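Local atomic coordinates of exosome complex component Rrp42 (Pyrococcus abyssi, PDB entry 2PO1), a protein that probably serves as a non-catalytic subunit of the archaeal exosome, an RNA-degrading complex, and helps to shape the active site of its partner Rrp41. Residues V64-S69 and R137-D142; G81-N86 and V112-I117; S120-L125 and K194-V199. One frame throughout, in Å; residues are numbered along the deposited sequence.

Interaction 1 (V64-S69 and R137-D142). With nucleotides of chain A.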
loop_
_atom_site.group_PDB
_atom_site.type_symbol
_atom_site.label_atom_id
_atom_site.label_comp_id
_atom_site.label_asym_id
_atom_site.label_seq_id
_atom_site.Cartn_x
_atom_site.Cartn_y
_atom_site.Cartn_z
ATOM N N VAL C 64 21.600 15.146 -1.516
ATOM C CA VAL C 64 20.407 15.525 -2.251
ATOM C C VAL C 64 20.725 15.504 -3.698
ATOM O O VAL C 64 21.817 15.956 -4.140
ATOM C CB VAL C 64 19.916 16.973 -1.859
ATOM C CG1 VAL C 64 18.783 17.475 -2.803
ATOM C CG2 VAL C 64 19.463 16.924 -0.498
ATOM N N GLY C 65 19.811 14.923 -4.452
ATOM C CA GLY C 65 19.959 14.891 -5.912
ATOM C C GLY C 65 18.808 15.687 -6.488
ATOM O O GLY C 65 17.703 15.661 -5.933
ATOM N N ILE C 66 19.077 16.441 -7.563
ATOM C CA ILE C 66 18.036 17.163 -8.285
ATOM C C ILE C 66 17.904 16.503 -9.598
ATOM O O ILE C 66 18.889 16.290 -10.281
ATOM C CB ILE C 66 18.410 18.659 -8.526
ATOM C CG1 ILE C 66 18.726 19.369 -7.199
ATOM C CG2 ILE C 66 17.331 19.346 -9.331
ATOM C CD1 ILE C 66 17.587 19.520 -6.201
ATOM N N LYS C 67 16.701 16.053 -9.917
ATOM C CA LYS C 67 16.459 15.552 -11.256
ATOM C C LYS C 67 15.298 16.308 -11.774
ATOM O O LYS C 67 14.324 16.477 -11.053
ATOM C CB LYS C 67 15.997 14.095 -11.231
ATOM C CG LYS C 67 16.887 13.154 -10.542
ATOM C CD LYS C 67 18.026 12.870 -11.432
ATOM C CE LYS C 67 17.566 11.787 -12.392
ATOM N NZ LYS C 67 18.674 11.591 -13.298
ATOM N N THR C 68 15.375 16.712 -13.038
ATOM C CA THR C 68 14.311 17.462 -13.663
ATOM C C THR C 68 13.805 16.736 -14.895
ATOM O O THR C 68 14.530 15.990 -15.531
ATOM C CB THR C 68 14.836 18.792 -14.084
ATOM O OG1 THR C 68 15.783 18.568 -15.123
ATOM C CG2 THR C 68 15.526 19.444 -12.910
ATOM N N SER C 69 12.528 16.898 -15.202
ATOM C CA SER C 69 12.059 16.505 -16.500
ATOM C C SER C 69 11.031 17.522 -16.931
ATOM O O SER C 69 10.830 18.558 -16.285
ATOM C CB SER C 69 11.442 15.117 -16.409
ATOM O OG SER C 69 10.489 15.162 -15.381
ATOM N N ARG C 137 8.988 22.613 -16.542
ATOM C CA ARG C 137 10.007 21.865 -15.880
ATOM C C ARG C 137 9.461 21.329 -14.563
ATOM O O ARG C 137 8.740 22.032 -13.823
ATOM C CB ARG C 137 11.271 22.702 -15.651
ATOM C CG ARG C 137 12.455 21.870 -16.100
ATOM C CD ARG C 137 13.710 22.590 -15.940
ATOM N NE ARG C 137 14.084 23.408 -17.095
ATOM C CZ ARG C 137 14.651 22.938 -18.193
ATOM N NH1 ARG C 137 15.016 23.785 -19.132
ATOM N NH2 ARG C 137 14.843 21.633 -18.359
ATOM N N VAL C 138 9.792 20.070 -14.323
ATOM C CA VAL C 138 9.442 19.370 -13.098
ATOM C C VAL C 138 10.741 19.070 -12.387
ATOM O O VAL C 138 11.635 18.431 -12.943
ATOM C CB VAL C 138 8.625 18.115 -13.431
ATOM C CG1 VAL C 138 8.215 17.388 -12.134
ATOM C CG2 VAL C 138 7.423 18.550 -14.167
ATOM N N VAL C 139 10.852 19.575 -11.168
ATOM C CA VAL C 139 12.080 19.445 -10.403
ATOM C C VAL C 139 11.828 18.597 -9.172
ATOM O O VAL C 139 11.016 18.970 -8.296
ATOM C CB VAL C 139 12.634 20.854 -9.999
ATOM C CG1 VAL C 139 13.870 20.714 -9.104
ATOM C CG2 VAL C 139 13.000 21.636 -11.244
ATOM N N PHE C 140 12.476 17.445 -9.146
ATOM C CA PHE C 140 12.494 16.562 -7.979
ATOM C C PHE C 140 13.708 16.823 -7.076
ATOM O O PHE C 140 14.882 16.697 -7.492
ATOM C CB PHE C 140 12.497 15.078 -8.412
ATOM C CG PHE C 140 11.341 14.687 -9.224
ATOM C CD1 PHE C 140 11.377 14.812 -10.601
ATOM C CD2 PHE C 140 10.197 14.160 -8.628
ATOM C CE1 PHE C 140 10.267 14.418 -11.372
ATOM C CE2 PHE C 140 9.088 13.777 -9.409
ATOM C CZ PHE C 140 9.135 13.895 -10.761
ATOM N N ILE C 141 13.416 17.208 -5.847
ATOM C CA ILE C 141 14.419 17.376 -4.857
ATOM C C ILE C 141 14.369 16.073 -4.067
ATOM O O ILE C 141 13.406 15.809 -3.346
ATOM C CB ILE C 141 14.172 18.538 -3.935
ATOM C CG1 ILE C 141 13.963 19.807 -4.751
ATOM C CG2 ILE C 141 15.330 18.627 -2.944
ATOM C CD1 ILE C 141 13.728 21.016 -3.904
ATOM N N ASP C 142 15.358 15.218 -4.303
ATOM C CA ASP C 142 15.308 13.904 -3.684
ATOM C C ASP C 142 16.410 13.872 -2.633
ATOM O O ASP C 142 17.631 14.054 -2.935
ATOM C CB ASP C 142 15.421 12.778 -4.697
ATOM C CG ASP C 142 14.165 12.560 -5.444
ATOM O OD1 ASP C 142 14.203 12.683 -6.690
ATOM O OD2 ASP C 142 13.097 12.358 -4.813
ATOM P P A A 6 6.844 10.052 -7.340
ATOM O OP1 A A 6 7.799 10.501 -6.292
ATOM O OP2 A A 6 7.351 9.787 -8.713
ATOM O "O5'" A A 6 5.674 11.144 -7.484
ATOM C "C5'" A A 6 5.928 12.452 -8.019
ATOM C "C4'" A A 6 5.113 13.552 -7.334
ATOM O "O4'" A A 6 5.138 14.765 -8.142
ATOM C "C3'" A A 6 3.631 13.270 -7.092
ATOM O "O3'" A A 6 3.237 14.004 -5.937
ATOM C "C2'" A A 6 2.989 13.789 -8.388
ATOM O "O2'" A A 6 1.656 14.228 -8.196
ATOM C "C1'" A A 6 3.900 14.952 -8.806
ATOM N N9 A A 6 4.196 15.028 -10.235
ATOM C C8 A A 6 5.268 14.460 -10.860
ATOM N N7 A A 6 5.315 14.676 -12.149
ATOM C C5 A A 6 4.190 15.446 -12.401
ATOM C C6 A A 6 3.660 16.013 -13.591
ATOM N N6 A A 6 4.240 15.873 -14.788
ATOM N N1 A A 6 2.513 16.729 -13.505
ATOM C C2 A A 6 1.935 16.872 -12.309
ATOM N N3 A A 6 2.344 16.384 -11.131
ATOM C C4 A A 6 3.487 15.675 -11.231
HETATM O O HOH W 1 14.512 18.655 -17.894
#

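Interaction 2 (G81-N86 and V112-I117). With nucleotides of chain A.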
loop_
_atom_site.group_PDB
_atom_site.type_symbol
_atom_site.label_atom_id
_atom_site.label_comp_id
_atom_site.label_asym_id
_atom_site.label_seq_id
_atom_site.Cartn_x
_atom_site.Cartn_y
_atom_site.Cartn_z
ATOM N N GLY C 81 6.299 26.004 -13.012
ATOM C CA GLY C 81 6.925 24.720 -13.057
ATOM C C GLY C 81 6.613 23.964 -11.774
ATOM O O GLY C 81 5.863 24.436 -10.904
ATOM N N VAL C 82 7.158 22.771 -11.668
ATOM C CA VAL C 82 6.784 21.888 -10.582
ATOM C C VAL C 82 7.996 21.618 -9.729
ATOM O O VAL C 82 9.131 21.366 -10.226
ATOM C CB VAL C 82 6.067 20.545 -11.075
ATOM C CG1 VAL C 82 5.934 19.530 -9.917
ATOM C CG2 VAL C 82 4.717 20.832 -11.651
ATOM N N MET C 83 7.780 21.682 -8.419
ATOM C CA MET C 83 8.828 21.249 -7.542
ATOM C C MET C 83 8.252 20.318 -6.504
ATOM O O MET C 83 7.187 20.571 -5.864
ATOM C CB MET C 83 9.485 22.475 -6.882
ATOM C CG MET C 83 10.671 22.136 -5.989
ATOM S SD MET C 83 11.076 23.639 -5.042
ATOM C CE MET C 83 10.285 23.307 -3.471
ATOM N N THR C 84 8.990 19.258 -6.253
ATOM C CA THR C 84 8.568 18.303 -5.288
ATOM C C THR C 84 9.751 17.795 -4.477
ATOM O O THR C 84 10.845 17.584 -5.011
ATOM C CB THR C 84 7.754 17.153 -6.008
ATOM O OG1 THR C 84 7.267 16.270 -5.022
ATOM C CG2 THR C 84 8.625 16.391 -6.941
ATOM N N THR C 85 9.538 17.668 -3.163
ATOM C CA THR C 85 10.584 17.353 -2.222
ATOM C C THR C 85 10.248 16.097 -1.520
ATOM O O THR C 85 9.104 15.917 -1.033
ATOM C CB THR C 85 10.694 18.530 -1.226
ATOM O OG1 THR C 85 10.806 19.724 -1.990
ATOM C CG2 THR C 85 11.901 18.403 -0.329
ATOM N N ASN C 86 11.188 15.156 -1.573
ATOM C CA ASN C 86 11.041 13.898 -0.881
ATOM C C ASN C 86 12.250 13.646 -0.080
ATOM O O ASN C 86 13.380 13.856 -0.552
ATOM C CB ASN C 86 10.806 12.701 -1.829
ATOM C CG ASN C 86 10.458 11.447 -1.081
ATOM O OD1 ASN C 86 11.223 10.450 -1.086
ATOM N ND2 ASN C 86 9.278 11.432 -0.478
ATOM N N VAL C 112 8.904 20.931 5.430
ATOM C CA VAL C 112 9.425 22.162 5.990
ATOM C C VAL C 112 10.506 22.691 5.057
ATOM O O VAL C 112 10.633 23.874 4.894
ATOM C CB VAL C 112 10.058 21.900 7.335
ATOM C CG1 VAL C 112 10.885 23.072 7.792
ATOM C CG2 VAL C 112 9.017 21.487 8.337
ATOM N N ILE C 113 11.287 21.794 4.452
ATOM C CA ILE C 113 12.372 22.221 3.616
ATOM C C ILE C 113 11.748 22.696 2.300
ATOM O O ILE C 113 12.185 23.652 1.693
ATOM C CB ILE C 113 13.399 21.026 3.341
ATOM C CG1 ILE C 113 14.251 20.724 4.569
ATOM C CG2 ILE C 113 14.380 21.369 2.223
ATOM C CD1 ILE C 113 14.733 22.014 5.351
ATOM N N ASP C 114 10.719 22.001 1.841
ATOM C CA ASP C 114 10.065 22.411 0.633
ATOM C C ASP C 114 9.521 23.809 0.846
ATOM O O ASP C 114 9.633 24.661 -0.033
ATOM C CB ASP C 114 8.904 21.473 0.384
ATOM C CG ASP C 114 8.168 21.795 -0.878
ATOM O OD1 ASP C 114 8.398 21.100 -1.894
ATOM O OD2 ASP C 114 7.320 22.707 -0.811
ATOM N N ARG C 115 8.907 24.019 2.002
ATOM C CA ARG C 115 8.261 25.285 2.264
ATOM C C ARG C 115 9.273 26.370 2.231
ATOM O O ARG C 115 9.008 27.422 1.648
ATOM C CB ARG C 115 7.527 25.288 3.584
ATOM C CG ARG C 115 6.285 24.476 3.417
ATOM C CD ARG C 115 5.297 24.866 4.466
ATOM N NE ARG C 115 5.781 24.598 5.800
ATOM C CZ ARG C 115 5.536 23.472 6.467
ATOM N NH1 ARG C 115 5.997 23.350 7.686
ATOM N NH2 ARG C 115 4.832 22.476 5.920
ATOM N N GLY C 116 10.444 26.094 2.800
ATOM C CA GLY C 116 11.524 27.118 2.881
ATOM C C GLY C 116 11.886 27.599 1.494
ATOM O O GLY C 116 12.178 28.765 1.288
ATOM N N ILE C 117 11.878 26.683 0.535
ATOM C CA ILE C 117 12.276 26.980 -0.834
ATOM C C ILE C 117 11.070 27.519 -1.538
ATOM O O ILE C 117 11.117 28.578 -2.098
ATOM C CB ILE C 117 12.901 25.725 -1.532
ATOM C CG1 ILE C 117 14.185 25.356 -0.785
ATOM C CG2 ILE C 117 13.144 25.989 -3.025
ATOM C CD1 ILE C 117 14.660 23.892 -0.956
ATOM P P A A 7 2.178 13.532 -4.807
ATOM O OP1 A A 7 2.653 12.319 -4.080
ATOM O OP2 A A 7 0.836 13.545 -5.456
ATOM O "O5'" A A 7 2.367 14.724 -3.724
ATOM C "C5'" A A 7 3.726 15.169 -3.405
ATOM C "C4'" A A 7 4.051 16.637 -3.716
ATOM O "O4'" A A 7 3.799 17.046 -5.098
ATOM C "C3'" A A 7 3.264 17.664 -2.892
ATOM O "O3'" A A 7 3.785 17.736 -1.587
ATOM C "C2'" A A 7 3.564 18.935 -3.689
ATOM O "O2'" A A 7 4.883 19.417 -3.525
ATOM C "C1'" A A 7 3.355 18.407 -5.108
ATOM N N9 A A 7 1.953 18.556 -5.563
ATOM C C8 A A 7 1.025 17.563 -5.769
ATOM N N7 A A 7 -0.145 17.990 -6.177
ATOM C C5 A A 7 0.005 19.369 -6.242
ATOM C C6 A A 7 -0.873 20.411 -6.629
ATOM N N6 A A 7 -2.129 20.197 -7.022
ATOM N N1 A A 7 -0.418 21.686 -6.588
ATOM C C2 A A 7 0.854 21.904 -6.200
ATOM N N3 A A 7 1.783 21.010 -5.825
ATOM C C4 A A 7 1.292 19.742 -5.863
HETATM O O HOH W 2 7.079 18.798 -2.149
#

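Interaction 3 (S120-L125 and K194-V199)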
loop_
_atom_site.group_PDB
_atom_site.type_symbol
_atom_site.label_atom_id
_atom_site.label_comp_id
_atom_site.label_asym_id
_atom_site.label_seq_id
_atom_site.Cartn_x
_atom_site.Cartn_y
_atom_site.Cartn_z
ATOM N N SER C 120 9.799 31.023 -0.315
ATOM C CA SER C 120 10.699 32.130 -0.550
ATOM C C SER C 120 10.844 32.327 -2.066
ATOM O O SER C 120 11.580 33.186 -2.475
ATOM C CB SER C 120 12.060 31.854 0.010
ATOM O OG SER C 120 12.538 30.692 -0.633
ATOM N N LYS C 121 10.212 31.454 -2.863
ATOM C CA LYS C 121 10.410 31.400 -4.300
ATOM C C LYS C 121 11.883 31.269 -4.663
ATOM O O LYS C 121 12.343 31.800 -5.679
ATOM C CB LYS C 121 9.781 32.615 -4.919
ATOM C CG LYS C 121 8.273 32.600 -4.787
ATOM C CD LYS C 121 7.724 33.558 -5.830
ATOM C CE LYS C 121 6.279 33.262 -6.168
ATOM N NZ LYS C 121 5.373 34.140 -5.358
ATOM N N ALA C 122 12.613 30.548 -3.824
ATOM C CA ALA C 122 14.030 30.346 -4.063
ATOM C C ALA C 122 14.217 29.608 -5.355
ATOM O O ALA C 122 15.164 29.859 -6.052
ATOM C CB ALA C 122 14.681 29.588 -2.900
ATOM N N LEU C 123 13.307 28.687 -5.673
ATOM C CA LEU C 123 13.277 28.127 -7.007
ATOM C C LEU C 123 12.123 28.837 -7.615
ATOM O O LEU C 123 10.961 28.617 -7.214
ATOM C CB LEU C 123 12.925 26.666 -7.009
ATOM C CG LEU C 123 13.507 25.693 -8.042
ATOM C CD1 LEU C 123 12.555 24.545 -8.254
ATOM C CD2 LEU C 123 13.941 26.316 -9.264
ATOM N N ASN C 124 12.405 29.684 -8.591
ATOM C CA ASN C 124 11.333 30.431 -9.181
ATOM C C ASN C 124 10.558 29.592 -10.216
ATOM O O ASN C 124 10.995 29.447 -11.354
ATOM C CB ASN C 124 11.908 31.677 -9.804
ATOM C CG ASN C 124 10.873 32.648 -10.130
ATOM O OD1 ASN C 124 9.723 32.278 -10.343
ATOM N ND2 ASN C 124 11.232 33.916 -10.122
ATOM N N LEU C 125 9.395 29.067 -9.827
ATOM C CA LEU C 125 8.638 28.147 -10.642
ATOM C C LEU C 125 8.063 28.786 -11.871
ATOM O O LEU C 125 7.695 28.102 -12.842
ATOM C CB LEU C 125 7.479 27.513 -9.837
ATOM C CG LEU C 125 7.872 26.800 -8.553
ATOM C CD1 LEU C 125 6.665 26.172 -7.927
ATOM C CD2 LEU C 125 8.965 25.744 -8.785
ATOM N N LYS C 194 16.967 32.745 -4.457
ATOM C CA LYS C 194 17.183 33.051 -3.057
ATOM C C LYS C 194 17.891 31.857 -2.481
ATOM O O LYS C 194 17.897 30.780 -3.094
ATOM C CB LYS C 194 15.839 33.338 -2.382
ATOM C CG LYS C 194 15.557 34.836 -2.340
ATOM C CD LYS C 194 14.088 35.103 -2.200
ATOM C CE LYS C 194 13.663 36.276 -3.109
ATOM N NZ LYS C 194 12.461 35.694 -3.878
ATOM N N ILE C 195 18.535 32.039 -1.330
ATOM C CA ILE C 195 19.203 30.915 -0.687
ATOM C C ILE C 195 18.720 30.676 0.747
ATOM O O ILE C 195 19.455 30.921 1.679
ATOM C CB ILE C 195 20.765 30.992 -0.772
ATOM C CG1 ILE C 195 21.195 31.109 -2.210
ATOM C CG2 ILE C 195 21.431 29.715 -0.177
ATOM C CD1 ILE C 195 22.510 31.818 -2.354
ATOM N N PRO C 196 17.494 30.151 0.907
ATOM C CA PRO C 196 16.969 29.867 2.225
ATOM C C PRO C 196 17.769 28.748 2.871
ATOM O O PRO C 196 18.152 27.780 2.194
ATOM C CB PRO C 196 15.539 29.390 1.927
ATOM C CG PRO C 196 15.626 28.807 0.568
ATOM C CD PRO C 196 16.541 29.733 -0.142
ATOM N N VAL C 197 18.033 28.909 4.167
ATOM C CA VAL C 197 18.875 28.008 4.941
ATOM C C VAL C 197 18.092 27.781 6.214
ATOM O O VAL C 197 17.711 28.751 6.864
ATOM C CB VAL C 197 20.250 28.684 5.239
ATOM C CG1 VAL C 197 21.010 27.924 6.293
ATOM C CG2 VAL C 197 21.083 28.751 3.976
ATOM N N PRO C 198 17.768 26.508 6.545
ATOM C CA PRO C 198 17.099 26.385 7.847
ATOM C C PRO C 198 18.153 26.422 8.911
ATOM O O PRO C 198 19.256 25.850 8.735
ATOM C CB PRO C 198 16.445 24.997 7.825
ATOM C CG PRO C 198 16.771 24.392 6.513
ATOM C CD PRO C 198 17.928 25.191 5.892
ATOM N N VAL C 199 17.852 27.137 9.989
ATOM C CA VAL C 199 18.683 26.986 11.150
ATOM C C VAL C 199 17.830 26.433 12.269
ATOM O O VAL C 199 16.749 26.925 12.494
ATOM C CB VAL C 199 19.315 28.328 11.494
ATOM C CG1 VAL C 199 19.993 28.233 12.802
ATOM C CG2 VAL C 199 20.303 28.742 10.345
HETATM O O HOH W 3 12.367 34.430 -6.367
#

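Interaction 1 (V64-S69 and R137-D142)
Lys67 and Phe140 face each other as a hydrogen-bonded pair midway along two antiparallel strands, Phe140 N reaching Lys67 O at 2.8 Å. Gly65 with Asp142 and Ser69 with Val138 are paired in the same way, giving six backbone bonds in all; the shortest runs from Val138 N to Ser69 O, 2.7 Å. At the non-hydrogen-bonded positions CA-H groups lean on carbonyl oxygens, most closely Thr68 CA on Val138 O at 2.9 Å.

Apolar contacts fill the face carrying Val64, Ile66, Thr68, Val139 and Ile141. Ile66 divides its branches: CG2 crosses to Val139 CG1 at 3.7 Å, while CD1 lies alongside Ile141 CG1. Val64 CG1, anti to the backbone N (chi1 171°) and so beside the carbonyl carbon, meets Ile141 CG2 at 3.6 Å. Helix 152-166 covers Val64 and Ile66 from this side. At the Thr68 end of this face a water bonded to Thr68 OG1 also takes a weak bond from Arg137 NH2, whose guanidinium bonds to Pro170 O through NH1.

The face of Lys67, Phe140 and Asp142 turns to partners in other chains. Lys67 O sits in plane at the edge of the Phe140 ring, 3.4 Å from CD1, and Phe140 CE2 comes 3.7 Å from C5' of A6 of chain A. Lys67 NZ bonds to the backbone of a neighbouring protein chain, and Asp142 OD2 forms a salt bridge with a basic side chain there.

One face is thus largely apolar and belongs to the core of the RNase PH fold, whereas the other offers charge and an aromatic ring to the neighbouring subunit and the RNA.

Interaction 2 (G81-N86 and V112-I117)
Asp114 OD1 takes bonds from Thr85 OG1 at 2.8 Å and from a water at 2.7 Å, among others. The threonine hydroxyl arrives on the anti side of the carboxylate, 16° out of its plane. That same water accepts from Thr85 N and lies 2.7 Å from O2' of A7 of chain A, so the carboxylate is tied to the strand both directly and through solvent, and to the RNA sugar through solvent. The other oxygen, OD2, forms a salt bridge with Arg118 one turn further along the helix, which probably helps to keep the buried acid ionised.

These residues join helix 104-118 to strand 82-89, an outermost strand within this chain of the mixed sheet in the RNase PH-type domain. The two short segments run nearly antiparallel, at 150°, their axes 8.4 Å apart at the closest. With an alanine at Asp114, Thr85 OG1 and Arg118 NE are likely to lose their carboxylate partner and the water one of its ties, though Arg118 NH2 would still have Met83 O.

Met83 extends from the strand with CG anti to the backbone N (chi1 -177°) and then bends at chi3. It and Asp114 approach from opposite directions, bringing Met83 CE within 3.3 Å of Asp114 OD1, and its SD rests against Ile117 CG2 at 3.7 Å, those two side chains crossing at about a right angle. Thr84 points the other way, toward the RNA, its OG1 3.5 Å from C4' of A7 of chain A, while O2' of that nucleotide makes a weak hydrogen bond to Met83 O.

Interaction 3 (S120-L125 and K194-V199)
Lys194 NZ donates to Ser120 O at 3.0 Å, the ammonium lying 19° off the carbonyl plane. The lysine folds back over the loop: CB rests against Ala122 CB at 4.0 Å, CD passes 3.2 Å from Ser120 O, and bends at chi3 and chi4 then bring NZ round to that oxygen. A water accepts from Lys194 NZ and donates to Lys121 O at 2.7 Å, so the one ammonium holds two successive carbonyls, the second through solvent. Beside it Ala122 CB presses on Pro196 CD at 3.3 Å, tighter than usual for two carbons, and Ser120 OG lies 3.8 Å from Pro196 CG.

Behind this first shell, Lys121, with its positive phi of 53°, closes helix 104-118 in a Schellman motif. Ser120 OG turns back to Gly116 O and Ile117 O in the last helical turn, and Ala122 is held to Glu193 by backbone bonding. Pro196 also packs on Ile161 of helix 152-166.

The contact joins the exit of helix 104-118 to the run leading into strand 197-204. The lysine charge probably suits the negative helix end, at a polar cost: Lys194 N and O are buried here without partners in the model.

Interactions 1 and 2 share one mixed sheet, their centres about 10 Å apart: strand 135-147 lies between strands 60-71 and 82-89, and Val139 N and Ile141 N probably bond to Val82 O and Thr84 O. Along the chain interaction 2 is nested within the loop closed by interaction 1. Interaction 3, centred about 9 Å from interaction 2, follows it and crosses interaction 1, linking the loop after helix 104-118 to the run leading into strand 197-204, in the second exoribonuclease-family region. Ile113 CD1 touches Pro198 CG. Helix 104-118 thus touches both the sheet and strand 197-204, tying the two parts of the chain together, with adenylates A6 and A7 of chain A lying against the sheet.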